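PDB 2WNR: exosome complex component Rrp42 from Methanothermobacter thermautotrophicus, which probably serves as a non-catalytic subunit of the RNA-degrading exosome and contributes to shaping the active site of its partner Rrp41. Local coordinates for residues A[19-24]-A[202-207]. Residues are numbered along the deposited sequence; the frame is centred on the assembly and turned at random.
Sequences LINNKE and GNEIVL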
loop_
_atom_site.group_PDB
_atom_site.type_symbol
_atom_site.label_atom_id
_atom_site.label_comp_id
_atom_site.label_asym_id
_atom_site.label_seq_id
_atom_site.Cartn_x
_atom_site.Cartn_y
_atom_site.Cartn_z
ATOM N N LEU A 19 -25.059 -30.904 24.713
ATOM C CA LEU A 19 -26.381 -30.398 24.370
ATOM C C LEU A 19 -26.776 -30.767 22.931
ATOM O O LEU A 19 -27.840 -31.351 22.705
ATOM C CB LEU A 19 -26.390 -28.881 24.558
ATOM C CG LEU A 19 -27.684 -28.085 24.725
ATOM C CD1 LEU A 19 -28.177 -28.075 26.166
ATOM C CD2 LEU A 19 -27.407 -26.675 24.261
ATOM N N ILE A 20 -25.907 -30.431 21.972
ATOM C CA ILE A 20 -26.150 -30.698 20.552
ATOM C C ILE A 20 -26.119 -32.186 20.204
ATOM O O ILE A 20 -26.801 -32.606 19.269
ATOM C CB ILE A 20 -25.180 -29.905 19.649
ATOM C CG1 ILE A 20 -25.608 -28.438 19.591
ATOM C CG2 ILE A 20 -25.149 -30.478 18.234
ATOM C CD1 ILE A 20 -24.504 -27.487 19.230
ATOM N N ASN A 21 -25.341 -32.973 20.951
ATOM C CA ASN A 21 -25.327 -34.435 20.783
ATOM C C ASN A 21 -26.616 -35.075 21.279
ATOM O O ASN A 21 -26.993 -36.156 20.830
ATOM C CB ASN A 21 -24.111 -35.078 21.463
ATOM C CG ASN A 21 -22.836 -34.966 20.629
ATOM O OD1 ASN A 21 -22.874 -34.676 19.428
ATOM N ND2 ASN A 21 -21.695 -35.200 21.271
ATOM N N ASN A 22 -27.283 -34.399 22.210
ATOM C CA ASN A 22 -28.599 -34.829 22.671
ATOM C C ASN A 22 -29.714 -33.990 22.030
ATOM O O ASN A 22 -30.812 -33.852 22.581
ATOM C CB ASN A 22 -28.683 -34.831 24.202
ATOM C CG ASN A 22 -29.614 -35.917 24.734
ATOM O OD1 ASN A 22 -29.484 -37.093 24.385
ATOM N ND2 ASN A 22 -30.554 -35.523 25.586
ATOM N N LYS A 23 -29.392 -33.431 20.862
ATOM C CA LYS A 23 -30.352 -32.839 19.919
ATOM C C LYS A 23 -31.008 -31.508 20.299
ATOM O O LYS A 23 -32.118 -31.223 19.852
ATOM C CB LYS A 23 -31.420 -33.862 19.494
ATOM C CG LYS A 23 -31.056 -34.659 18.247
ATOM C CD LYS A 23 -30.157 -35.845 18.564
ATOM C CE LYS A 23 -29.605 -36.463 17.292
ATOM N NZ LYS A 23 -28.756 -37.647 17.589
ATOM N N GLU A 24 -30.324 -30.686 21.091
ATOM C CA GLU A 24 -30.848 -29.351 21.403
ATOM C C GLU A 24 -29.783 -28.259 21.386
ATOM O O GLU A 24 -28.591 -28.534 21.512
ATOM C CB GLU A 24 -31.686 -29.333 22.698
ATOM C CG GLU A 24 -30.974 -29.784 23.969
ATOM C CD GLU A 24 -31.951 -30.209 25.045
ATOM O OE1 GLU A 24 -32.107 -29.475 26.047
ATOM O OE2 GLU A 24 -32.581 -31.273 24.878
ATOM N N GLY A 202 -19.815 -31.696 18.074
ATOM C CA GLY A 202 -19.936 -33.061 18.557
ATOM C C GLY A 202 -20.006 -33.989 17.367
ATOM O O GLY A 202 -19.154 -33.931 16.485
ATOM N N ASN A 203 -21.040 -34.826 17.334
ATOM C CA ASN A 203 -21.259 -35.753 16.217
ATOM C C ASN A 203 -22.334 -35.259 15.248
ATOM O O ASN A 203 -22.828 -36.018 14.415
ATOM C CB ASN A 203 -21.657 -37.134 16.748
ATOM C CG ASN A 203 -20.647 -37.706 17.725
ATOM O OD1 ASN A 203 -21.026 -38.306 18.723
ATOM N ND2 ASN A 203 -19.357 -37.532 17.440
ATOM N N GLU A 204 -22.704 -33.989 15.364
ATOM C CA GLU A 204 -23.859 -33.473 14.645
ATOM C C GLU A 204 -23.473 -32.332 13.730
ATOM O O GLU A 204 -22.535 -31.587 14.020
ATOM C CB GLU A 204 -24.934 -32.987 15.633
ATOM C CG GLU A 204 -25.410 -34.027 16.656
ATOM C CD GLU A 204 -26.145 -35.199 16.028
ATOM O OE1 GLU A 204 -26.659 -35.052 14.893
ATOM O OE2 GLU A 204 -26.208 -36.272 16.676
ATOM N N ILE A 205 -24.190 -32.191 12.623
ATOM C CA ILE A 205 -24.123 -30.943 11.871
ATOM C C ILE A 205 -25.344 -30.078 12.191
ATOM O O ILE A 205 -26.482 -30.561 12.199
ATOM C CB ILE A 205 -23.928 -31.138 10.346
ATOM C CG1 ILE A 205 -24.930 -32.141 9.778
ATOM C CG2 ILE A 205 -22.483 -31.570 10.043
ATOM C CD1 ILE A 205 -25.204 -31.952 8.306
ATOM N N VAL A 206 -25.097 -28.807 12.498
ATOM C CA VAL A 206 -26.192 -27.905 12.815
ATOM C C VAL A 206 -26.262 -26.788 11.805
ATOM O O VAL A 206 -25.236 -26.234 11.421
ATOM C CB VAL A 206 -26.203 -27.331 14.284
ATOM C CG1 VAL A 206 -25.705 -28.309 15.327
ATOM C CG2 VAL A 206 -25.626 -25.942 14.399
ATOM N N LEU A 207 -27.481 -26.468 11.380
ATOM C CA LEU A 207 -27.693 -25.458 10.354
ATOM C C LEU A 207 -27.742 -24.069 10.973
ATOM O O LEU A 207 -28.372 -23.876 12.009
ATOM C CB LEU A 207 -28.980 -25.754 9.570
ATOM C CG LEU A 207 -29.550 -24.746 8.566
ATOM C CD1 LEU A 207 -28.636 -24.573 7.359
ATOM C CD2 LEU A 207 -30.936 -25.199 8.122
#
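Asn21, in the last turn of helix 11-21, comes nearest the other backbone at Gly202, 6.0 Å between CA atoms, where the hairpin turn between strands 193-201 and 204-207 faces the helix end. The helix closes in a Schellman motif: Glu24 N bonds to Leu19 O, Lys23 N more weakly to Ile20 O, and Lys23 takes the positive-phi C-prime position. From this end the Asn21 amide reaches the turn. Its OD1 accepts the backbone N-H of Asn203 at 2.8 Å, almost straight (175°), in the carbonyl plane and on a lone pair. The same oxygen lies 3.5 Å from Gly202 CA; the positive phi of Gly202 is one that glycine adopts easily. Deeper in the contact, Ile20 directs CG2, which stands opposite the main-chain N across the CA-CB bond, onto the strand, touching Glu204 CB at 3.6 Å and Val206 CG1 at 3.7 Å. Ile20 and Val206 cross at about a right angle, and Ile201 and Leu31 add to this apolar patch. Glu204 lays its CG against Ile20 O, then bends at chi2 (-66°), carrying the carboxylate to Lys23. Lys23, itself bent at chi2, brings NZ to Glu204 OE2 at 3.0 Å, entering from above the carboxylate plane, 45° out of it. Replacing Glu204 by alanine is likely to leave the Lys23 ammonium without this carboxylate and to lose the packing of CG against Ile20 O. The N-terminal helix is thus joined to an edge strand of the four-stranded antiparallel sheet in the second half of this RNase PH-family chain. A small buried apolar contact is bordered by two polar links: the directional amide bond holds on to the turn through one backbone N-H, while the largely electrostatic ion pair ties the Schellman residue to the strand.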